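Local coordinates for uncharacterized protein Atu2773 (Agrobacterium tumefaciens, PDB 2QV5), which is of unknown function but belongs to the divergent polysaccharide deacetylase family and may therefore act on acetylated carbohydrates, at residues A105-P108 with A109-I113; A194-L197 with R198-D202; E240-G243 with V244-V248. All blocks are in the same frame, centred on the assembly; numbering follows the deposited sequence.

Contact 1. Residues A105-P108 with A109-I113; sequences AGDP and AKVNI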
ATOM      1  N   ALA A 105       6.912 -17.305   8.101  1.00 23.32           N
ATOM      2  CA  ALA A 105       7.055 -17.148   9.547  1.00 27.42           C
ATOM      3  C   ALA A 105       8.156 -18.010  10.187  1.00 30.57           C
ATOM      4  O   ALA A 105       8.815 -17.571  11.130  1.00 36.53           O
ATOM      5  CB  ALA A 105       5.713 -17.383  10.241  1.00 28.09           C
ATOM      6  N   GLY A 106       8.356 -19.217   9.665  1.00 30.74           N
ATOM      7  CA  GLY A 106       9.313 -20.164  10.244  1.00 38.56           C
ATOM      8  C   GLY A 106      10.754 -20.048   9.766  1.00 38.37           C
ATOM      9  O   GLY A 106      11.655 -20.621  10.376  1.00 37.82           O
ATOM     10  N   ASP A 107      10.968 -19.307   8.680  1.00 39.27           N
ATOM     11  CA  ASP A 107      12.298 -19.123   8.094  1.00 38.28           C
ATOM     12  C   ASP A 107      13.151 -18.146   8.911  1.00 37.41           C
ATOM     13  O   ASP A 107      12.601 -17.251   9.564  1.00 36.03           O
ATOM     14  CB  ASP A 107      12.174 -18.661   6.636  1.00 38.28           C
ATOM     15  CG  ASP A 107      12.101 -19.825   5.656  1.00 46.91           C
ATOM     16  OD1 ASP A 107      12.694 -20.890   5.936  1.00 51.98           O
ATOM     17  OD2 ASP A 107      11.459 -19.675   4.598  1.00 51.45           O
ATOM     18  N   PRO A 108      14.497 -18.319   8.893  1.00 35.15           N
ATOM     19  CA  PRO A 108      15.358 -17.390   9.635  1.00 34.45           C
ATOM     20  C   PRO A 108      15.384 -16.010   8.981  1.00 32.16           C
ATOM     21  O   PRO A 108      15.086 -15.894   7.789  1.00 32.68           O
ATOM     22  CB  PRO A 108      16.739 -18.043   9.546  1.00 34.45           C
ATOM     23  CG  PRO A 108      16.697 -18.844   8.295  1.00 33.97           C
ATOM     24  CD  PRO A 108      15.291 -19.359   8.205  1.00 38.10           C
ATOM     25  N   ALA A 109      15.741 -14.996   9.772  1.00 35.99           N
ATOM     26  CA  ALA A 109      15.741 -13.590   9.359  1.00 36.34           C
ATOM     27  C   ALA A 109      16.416 -13.329   8.016  1.00 37.09           C
ATOM     28  O   ALA A 109      15.840 -12.655   7.168  1.00 37.07           O
ATOM     29  CB  ALA A 109      16.348 -12.706  10.449  1.00 32.17           C
ATOM     30  N   LYS A 110      17.602 -13.902   7.808  1.00 36.14           N
ATOM     31  CA  LYS A 110      18.377 -13.670   6.581  1.00 38.58           C
ATOM     32  C   LYS A 110      17.720 -14.193   5.288  1.00 35.16           C
ATOM     33  O   LYS A 110      17.911 -13.609   4.223  1.00 38.99           O
ATOM     34  CB  LYS A 110      19.822 -14.186   6.728  1.00 39.53           C
ATOM     35  CG  LYS A 110      20.133 -15.503   6.009  1.00 46.08           C
ATOM     36  CD  LYS A 110      21.633 -15.686   5.781  1.00 48.79           C
ATOM     37  CE  LYS A 110      21.938 -16.102   4.339  1.00 53.04           C
ATOM     38  NZ  LYS A 110      21.192 -17.318   3.885  1.00 50.25           N
ATOM     39  N   VAL A 111      16.940 -15.270   5.387  1.00 34.54           N
ATOM     40  CA  VAL A 111      16.255 -15.842   4.228  1.00 30.43           C
ATOM     41  C   VAL A 111      15.062 -14.962   3.809  1.00 22.12           C
ATOM     42  O   VAL A 111      14.824 -14.745   2.613  1.00 23.60           O
ATOM     43  CB  VAL A 111      15.839 -17.331   4.490  1.00 34.49           C
ATOM     44  CG1 VAL A 111      14.906 -17.864   3.406  1.00 37.98           C
ATOM     45  CG2 VAL A 111      17.083 -18.224   4.591  1.00 32.58           C
ATOM     46  N   ASN A 112      14.331 -14.456   4.799  1.00 20.35           N
ATOM     47  CA  ASN A 112      13.220 -13.538   4.549  1.00 20.36           C
ATOM     48  C   ASN A 112      13.691 -12.164   4.065  1.00 20.47           C
ATOM     49  O   ASN A 112      13.035 -11.555   3.220  1.00 19.43           O
ATOM     50  CB  ASN A 112      12.344 -13.378   5.798  1.00 12.31           C
ATOM     51  CG  ASN A 112      11.372 -14.540   6.000  1.00 19.02           C
ATOM     52  OD1 ASN A 112      10.987 -15.226   5.058  1.00 19.89           O
ATOM     53  ND2 ASN A 112      10.956 -14.742   7.242  1.00 22.63           N
ATOM     54  N   ILE A 113      14.819 -11.684   4.594  1.00 23.82           N
ATOM     55  CA  ILE A 113      15.385 -10.383   4.174  1.00 24.44           C
ATOM     56  C   ILE A 113      15.853 -10.429   2.711  1.00 22.11           C
ATOM     57  O   ILE A 113      15.678  -9.464   1.968  1.00 24.35           O
ATOM     58  CB  ILE A 113      16.507  -9.867   5.139  1.00 26.90           C
ATOM     59  CG1 ILE A 113      15.973  -9.603   6.558  1.00 29.73           C
ATOM     60  CG2 ILE A 113      17.166  -8.579   4.615  1.00 26.40           C
ATOM     61  CD1 ILE A 113      15.004  -8.436   6.700  1.00 33.29           C
TER

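Contact 2. Residues A194-L197 with R198-D202; sequences ASIL and RKLDD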
ATOM      1  N   ALA A 194     -22.798  -1.403  -5.314  1.00 37.96           N
ATOM      2  CA  ALA A 194     -23.533  -0.999  -4.101  1.00 34.35           C
ATOM      3  C   ALA A 194     -22.699  -1.108  -2.819  1.00 30.36           C
ATOM      4  O   ALA A 194     -22.698  -0.191  -1.999  1.00 29.32           O
ATOM      5  CB  ALA A 194     -24.843  -1.787  -3.966  1.00 33.83           C
ATOM      6  N   SER A 195     -21.985  -2.222  -2.667  1.00 29.43           N
ATOM      7  CA  SER A 195     -21.113  -2.444  -1.515  1.00 27.21           C
ATOM      8  C   SER A 195     -19.946  -1.456  -1.456  1.00 22.17           C
ATOM      9  O   SER A 195     -19.648  -0.922  -0.388  1.00 23.52           O
ATOM     10  CB  SER A 195     -20.587  -3.873  -1.502  1.00 30.43           C
ATOM     11  OG  SER A 195     -21.634  -4.786  -1.223  1.00 43.53           O
ATOM     12  N   ILE A 196     -19.304  -1.207  -2.599  1.00 14.73           N
ATOM     13  CA  ILE A 196     -18.137  -0.317  -2.640  1.00 15.73           C
ATOM     14  C   ILE A 196     -18.562   1.091  -2.256  1.00 14.55           C
ATOM     15  O   ILE A 196     -17.908   1.715  -1.430  1.00 14.41           O
ATOM     16  CB  ILE A 196     -17.363  -0.377  -3.988  1.00 13.13           C
ATOM     17  CG1 ILE A 196     -16.948  -1.815  -4.294  1.00 15.04           C
ATOM     18  CG2 ILE A 196     -16.076   0.465  -3.934  1.00 14.24           C
ATOM     19  CD1 ILE A 196     -16.524  -2.049  -5.725  1.00 19.61           C
ATOM     20  N   LEU A 197     -19.695   1.557  -2.791  1.00 21.23           N
ATOM     21  CA  LEU A 197     -20.274   2.859  -2.386  1.00 18.49           C
ATOM     22  C   LEU A 197     -20.568   2.994  -0.887  1.00 20.41           C
ATOM     23  O   LEU A 197     -20.335   4.056  -0.302  1.00 19.09           O
ATOM     24  CB  LEU A 197     -21.544   3.180  -3.185  1.00 29.08           C
ATOM     25  CG  LEU A 197     -21.375   3.380  -4.691  1.00 32.59           C
ATOM     26  CD1 LEU A 197     -22.697   3.749  -5.378  1.00 34.43           C
ATOM     27  CD2 LEU A 197     -20.307   4.414  -4.953  1.00 25.82           C
ATOM     28  N   ARG A 198     -21.074   1.927  -0.270  1.00 16.96           N
ATOM     29  CA  ARG A 198     -21.299   1.925   1.184  1.00 23.49           C
ATOM     30  C   ARG A 198     -19.995   2.044   1.967  1.00 18.00           C
ATOM     31  O   ARG A 198     -19.920   2.779   2.957  1.00 14.22           O
ATOM     32  CB  ARG A 198     -22.024   0.657   1.626  1.00 19.94           C
ATOM     33  CG  ARG A 198     -23.485   0.610   1.278  1.00 35.71           C
ATOM     34  CD  ARG A 198     -24.123  -0.654   1.841  1.00 44.97           C
ATOM     35  NE  ARG A 198     -25.441  -0.905   1.257  1.00 53.12           N
ATOM     36  CZ  ARG A 198     -25.696  -1.833   0.339  1.00 51.31           C
ATOM     37  NH1 ARG A 198     -24.728  -2.625  -0.109  1.00 44.13           N
ATOM     38  NH2 ARG A 198     -26.932  -1.976  -0.126  1.00 54.61           N
ATOM     39  N   LYS A 199     -18.980   1.308   1.521  1.00 17.79           N
ATOM     40  CA  LYS A 199     -17.670   1.314   2.166  1.00 16.79           C
ATOM     41  C   LYS A 199     -16.962   2.661   2.003  1.00 14.03           C
ATOM     42  O   LYS A 199     -16.259   3.114   2.906  1.00 11.56           O
ATOM     43  CB  LYS A 199     -16.797   0.165   1.646  1.00 18.96           C
ATOM     44  CG  LYS A 199     -17.061  -1.195   2.314  1.00 15.25           C
ATOM     45  CD  LYS A 199     -17.133  -1.000   3.827  1.00 22.91           C
ATOM     46  CE  LYS A 199     -16.853  -2.248   4.610  1.00 28.66           C
ATOM     47  NZ  LYS A 199     -16.598  -1.866   6.031  1.00 28.01           N
ATOM     48  N   LEU A 200     -17.149   3.283   0.847  1.00 14.30           N
ATOM     49  CA  LEU A 200     -16.670   4.648   0.600  1.00 16.90           C
ATOM     50  C   LEU A 200     -17.386   5.675   1.474  1.00 19.78           C
ATOM     51  O   LEU A 200     -16.788   6.688   1.851  1.00 20.01           O
ATOM     52  CB  LEU A 200     -16.816   5.011  -0.870  1.00 12.91           C
ATOM     53  CG  LEU A 200     -15.804   4.393  -1.838  1.00 13.85           C
ATOM     54  CD1 LEU A 200     -16.382   4.424  -3.234  1.00 11.26           C
ATOM     55  CD2 LEU A 200     -14.449   5.108  -1.778  1.00 19.41           C
ATOM     56  N   ASP A 201     -18.653   5.413   1.801  1.00 21.22           N
ATOM     57  CA  ASP A 201     -19.355   6.203   2.836  1.00 19.99           C
ATOM     58  C   ASP A 201     -18.754   5.985   4.230  1.00 15.69           C
ATOM     59  O   ASP A 201     -18.602   6.947   4.990  1.00 19.34           O
ATOM     60  CB  ASP A 201     -20.856   5.882   2.889  1.00 22.36           C
ATOM     61  CG  ASP A 201     -21.619   6.409   1.690  1.00 31.51           C
ATOM     62  OD1 ASP A 201     -21.264   7.481   1.150  1.00 35.62           O
ATOM     63  OD2 ASP A 201     -22.602   5.746   1.297  1.00 37.69           O
ATOM     64  N   ASP A 202     -18.437   4.730   4.565  1.00 17.06           N
ATOM     65  CA  ASP A 202     -17.754   4.399   5.830  1.00 18.39           C
ATOM     66  C   ASP A 202     -16.439   5.174   5.923  1.00 13.69           C
ATOM     67  O   ASP A 202     -16.159   5.820   6.931  1.00 12.33           O
ATOM     68  CB  ASP A 202     -17.500   2.887   5.952  1.00 16.97           C
ATOM     69  CG  ASP A 202     -18.756   2.098   6.297  1.00 31.89           C
ATOM     70  OD1 ASP A 202     -19.800   2.718   6.600  1.00 31.71           O
ATOM     71  OD2 ASP A 202     -18.702   0.848   6.280  1.00 34.45           O
TER
HETATM   72  O   HOH W   1     -20.774   6.316  -1.798  1.00 28.81           O

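Contact 3. Residues E240-G243 with V244-V248; sequences EIVG and VSALV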
ATOM      1  N   GLU A 240      -9.954  16.335   0.850  1.00 13.72           N
ATOM      2  CA  GLU A 240      -8.791  16.259  -0.025  1.00 14.79           C
ATOM      3  C   GLU A 240      -8.257  14.822  -0.076  1.00 16.11           C
ATOM      4  O   GLU A 240      -7.944  14.230   0.961  1.00 15.30           O
ATOM      5  CB  GLU A 240      -7.693  17.240   0.417  1.00 12.53           C
ATOM      6  CG  GLU A 240      -6.470  17.252  -0.531  1.00 12.87           C
ATOM      7  CD  GLU A 240      -5.517  18.423  -0.327  1.00 22.72           C
ATOM      8  OE1 GLU A 240      -5.719  19.220   0.615  1.00 27.05           O
ATOM      9  OE2 GLU A 240      -4.562  18.558  -1.137  1.00 21.33           O
ATOM     10  N   ILE A 241      -8.159  14.256  -1.278  1.00 11.96           N
ATOM     11  CA  ILE A 241      -7.485  12.945  -1.442  1.00 15.10           C
ATOM     12  C   ILE A 241      -5.970  13.153  -1.544  1.00 11.14           C
ATOM     13  O   ILE A 241      -5.495  13.893  -2.405  1.00 15.68           O
ATOM     14  CB  ILE A 241      -8.007  12.153  -2.679  1.00 12.19           C
ATOM     15  CG1 ILE A 241      -9.552  12.212  -2.774  1.00 20.60           C
ATOM     16  CG2 ILE A 241      -7.440  10.713  -2.693  1.00 16.94           C
ATOM     17  CD1 ILE A 241     -10.302  11.464  -1.691  1.00 17.75           C
ATOM     18  N   VAL A 242      -5.226  12.545  -0.630  1.00 12.69           N
ATOM     19  CA  VAL A 242      -3.782  12.733  -0.567  1.00  9.91           C
ATOM     20  C   VAL A 242      -3.078  11.385  -0.675  1.00 16.02           C
ATOM     21  O   VAL A 242      -3.692  10.348  -0.423  1.00 11.61           O
ATOM     22  CB  VAL A 242      -3.351  13.459   0.743  1.00 13.33           C
ATOM     23  CG1 VAL A 242      -4.062  14.810   0.873  1.00  9.50           C
ATOM     24  CG2 VAL A 242      -3.634  12.605   1.985  1.00  9.40           C
ATOM     25  N   GLY A 243      -1.803  11.395  -1.054  1.00 12.39           N
ATOM     26  CA  GLY A 243      -0.980  10.172  -1.016  1.00 15.75           C
ATOM     27  C   GLY A 243      -0.887   9.606   0.394  1.00 19.49           C
ATOM     28  O   GLY A 243      -1.002  10.351   1.374  1.00 18.42           O
ATOM     29  N   VAL A 244      -0.703   8.288   0.496  1.00 15.24           N
ATOM     30  CA  VAL A 244      -0.558   7.596   1.789  1.00 16.54           C
ATOM     31  C   VAL A 244       0.515   8.215   2.694  1.00 11.56           C
ATOM     32  O   VAL A 244       0.297   8.344   3.902  1.00 18.78           O
ATOM     33  CB  VAL A 244      -0.310   6.073   1.598  1.00 15.45           C
ATOM     34  CG1 VAL A 244       0.284   5.428   2.840  1.00 21.43           C
ATOM     35  CG2 VAL A 244      -1.617   5.397   1.278  1.00 20.57           C
ATOM     36  N   SER A 245       1.649   8.605   2.104  1.00 14.67           N
ATOM     37  CA  SER A 245       2.749   9.227   2.854  0.50 15.56           C
ATOM     38  C   SER A 245       2.326  10.467   3.634  1.00 16.31           C
ATOM     39  O   SER A 245       2.872  10.748   4.701  1.00 18.84           O
ATOM     40  CB  SER A 245       3.909   9.586   1.928  0.50 18.30           C
ATOM     41  OG  SER A 245       4.945  10.201   2.668  0.50 17.71           O
ATOM     42  N   ALA A 246       1.365  11.218   3.097  1.00 13.45           N
ATOM     43  CA  ALA A 246       0.875  12.436   3.788  1.00 12.82           C
ATOM     44  C   ALA A 246       0.194  12.099   5.121  1.00 19.42           C
ATOM     45  O   ALA A 246       0.164  12.928   6.039  1.00 17.57           O
ATOM     46  CB  ALA A 246      -0.051  13.224   2.903  1.00 14.25           C
ATOM     47  N   LEU A 247      -0.296  10.865   5.232  1.00 11.62           N
ATOM     48  CA  LEU A 247      -1.078  10.440   6.394  1.00 15.73           C
ATOM     49  C   LEU A 247      -0.318   9.593   7.397  1.00 21.73           C
ATOM     50  O   LEU A 247      -0.621   9.628   8.586  1.00 27.16           O
ATOM     51  CB  LEU A 247      -2.304   9.656   5.943  1.00 12.13           C
ATOM     52  CG  LEU A 247      -3.356  10.370   5.117  1.00 16.53           C
ATOM     53  CD1 LEU A 247      -4.590   9.489   5.050  1.00 13.14           C
ATOM     54  CD2 LEU A 247      -3.676  11.716   5.721  1.00 13.14           C
ATOM     55  N   VAL A 248       0.652   8.822   6.919  1.00 20.60           N
ATOM     56  CA  VAL A 248       1.396   7.899   7.780  1.00 25.26           C
ATOM     57  C   VAL A 248       2.573   8.576   8.500  1.00 29.68           C
ATOM     58  O   VAL A 248       3.269   9.426   7.936  1.00 36.95           O
ATOM     59  CB  VAL A 248       1.868   6.666   6.991  1.00 23.14           C
ATOM     60  CG1 VAL A 248       2.902   5.890   7.778  1.00 36.01           C
ATOM     61  CG2 VAL A 248       0.674   5.779   6.645  1.00 23.15           C
TER

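Contact 1. Residues A105-P108 with A109-I113
Pro108 lays the CG corner of its ring against one branch of Val111, the two side chains crossing at a slant with Pro108 CG 3.8 Å from Val111 CG2. The branches of the valine are shared out: CG1 lies anti to the backbone N (chi1 169°) and meets the carboxylate end of Asp107, with OD2 4.1 Å from Val111 CG1, while CG2 lies beside that N and takes the proline. This is the start of helix 109-120, with Pro108 at the N-cap. A proline fits there because its ring holds phi near -70°, which suits the extended residue before a helix, and its missing N-H costs the helix no bond. Its carbonyl begins the helical bonding: Val111 N donates to Pro108 O at 3.1 Å from well above the carbonyl plane, and Asn112 N adds a weak, straighter bond of 3.4 Å to the same oxygen. The amide of the buried Asn112 comes up to Asp107, its OD1 lying 4.0 Å from Asp107 CB. That amide is fixed from both ends, ND2 donating to Leu104 O and OD1 accepting from Arg115, whose guanidinium also forms a salt bridge with Asp107 OD2.

Contact 2. Residues A194-L197 with R198-D202
Helix 193-210 is the crossover helix of a beta-alpha-beta unit, linking the parallel strands 180-186 and 212-218, and this contact is two of its turns near the N-terminal end. Each turn is tied to the next by backbone bonds from residue i+4 to residue i; that of Leu200 N to Ile196 O, 2.9 Å long, is close to the line of the C=O. On the buried face Ile196 and Leu200 run alongside each other in the same direction, with Ile196 CG2 4.0 Å from Leu200 CD1. The torsion of Ile196 sends CG2 anti to the backbone N (chi1 -56° for CG1), on the side of the following turn where Leu200 stands. Branched apolar residues suit this face because helix 221-233 covers it: Ile196 meets Ala226, and Leu200 meets Trp230.

The outer faces are mixed: charged side chains stand beside the exposed Ala194 and Leu197. Arg198 has CG anti to the carbonyl carbon (chi1 -74°) and its chain extended to NE, which carries the guanidinium back over Ala194. Ser195 OG lies at the edge of that group, in its plane, a 3.9 Å approach to Arg198 NH1; the hydroxyl is hydrogen-bonded to Glu190. Lys199, bent at chi2 (-46°), forms a salt bridge with Asp202 whose hydrogen bond, Lys199 NZ to Asp202 OD2 at 3.4 Å, is weak. Leu197 O accepts from Asp201 N and also from a water, which lies 2.7 Å from Leu197 O and also donates to Asp201 OD1 at 3.2 Å.

Contact 3. Residues E240-G243 with V244-V248
Val242 and Leu247 meet nearly perpendicular to each other where the chain leaves strand 239-241 and folds into its last modelled turn, one methyl of the valine making the contact. Val242 has CG1 anti to the carbonyl carbon (chi1 -57°), which places CG2 between the backbone N and the carbonyl carbon, the crowded position, and aims it at the turn. There CG2 touches two side chains at once: Ala246 CB is 3.8 Å from Val242 CG2, and Leu247 CD2 is equally far from that methyl. Beta-branching favours the extended backbone at the strand end, and the branch supplies a methyl toward the turn.

Leu247 carries CG beside its backbone N and anti to the carbonyl carbon (chi1 -64°), which brings CD2 to the valine; the same side chain also packs on Ala33 and Ile214 of neighbouring strands. The turn's backbone sets Ala246 CB 3.4 Å from Gly243 O, and this small methyl meets Val242 with no longer chain in the way. Ala246 N donates to Gly243 O over 3.1 Å, the donor standing 54° out of the carbonyl plane: an i+3 to i bond, as in a turn or a 3-10-like first part of a helix. Val244 O accepts from both Leu247 N and Val248 N, drawing the turn together. Val244 itself packs against Val35 and Leu157, whereas Ser245 N bonds to Glu81 OE2. The arrangement is a strand-to-helix turn: strand 239-241 pairs in parallel with 30-39, and the short, weakly bonded helix 244-247 then packs against strands of the central parallel sheet.

Overall arrangement
The three are local contacts met in series along one chain, a helix start, a helix interior and a strand-to-helix turn, and they share no element. Contact 1 lies at the surface, about 31 Å centre to centre from contact 3 and on the opposite side of the chain's centre from both others. Contact 2, partly buried, divides its helix between an apolar face toward helix 221-233 and an outer side where charges and a water lie beside exposed apolar residues. Contact 3 lies deepest, its centre about 11 Å from the chain's centre; its cross-contact side-chain packing is wholly apolar. The helix of contact 2 leads into strand 212-218, whereas Leu247 of contact 3 packs on it.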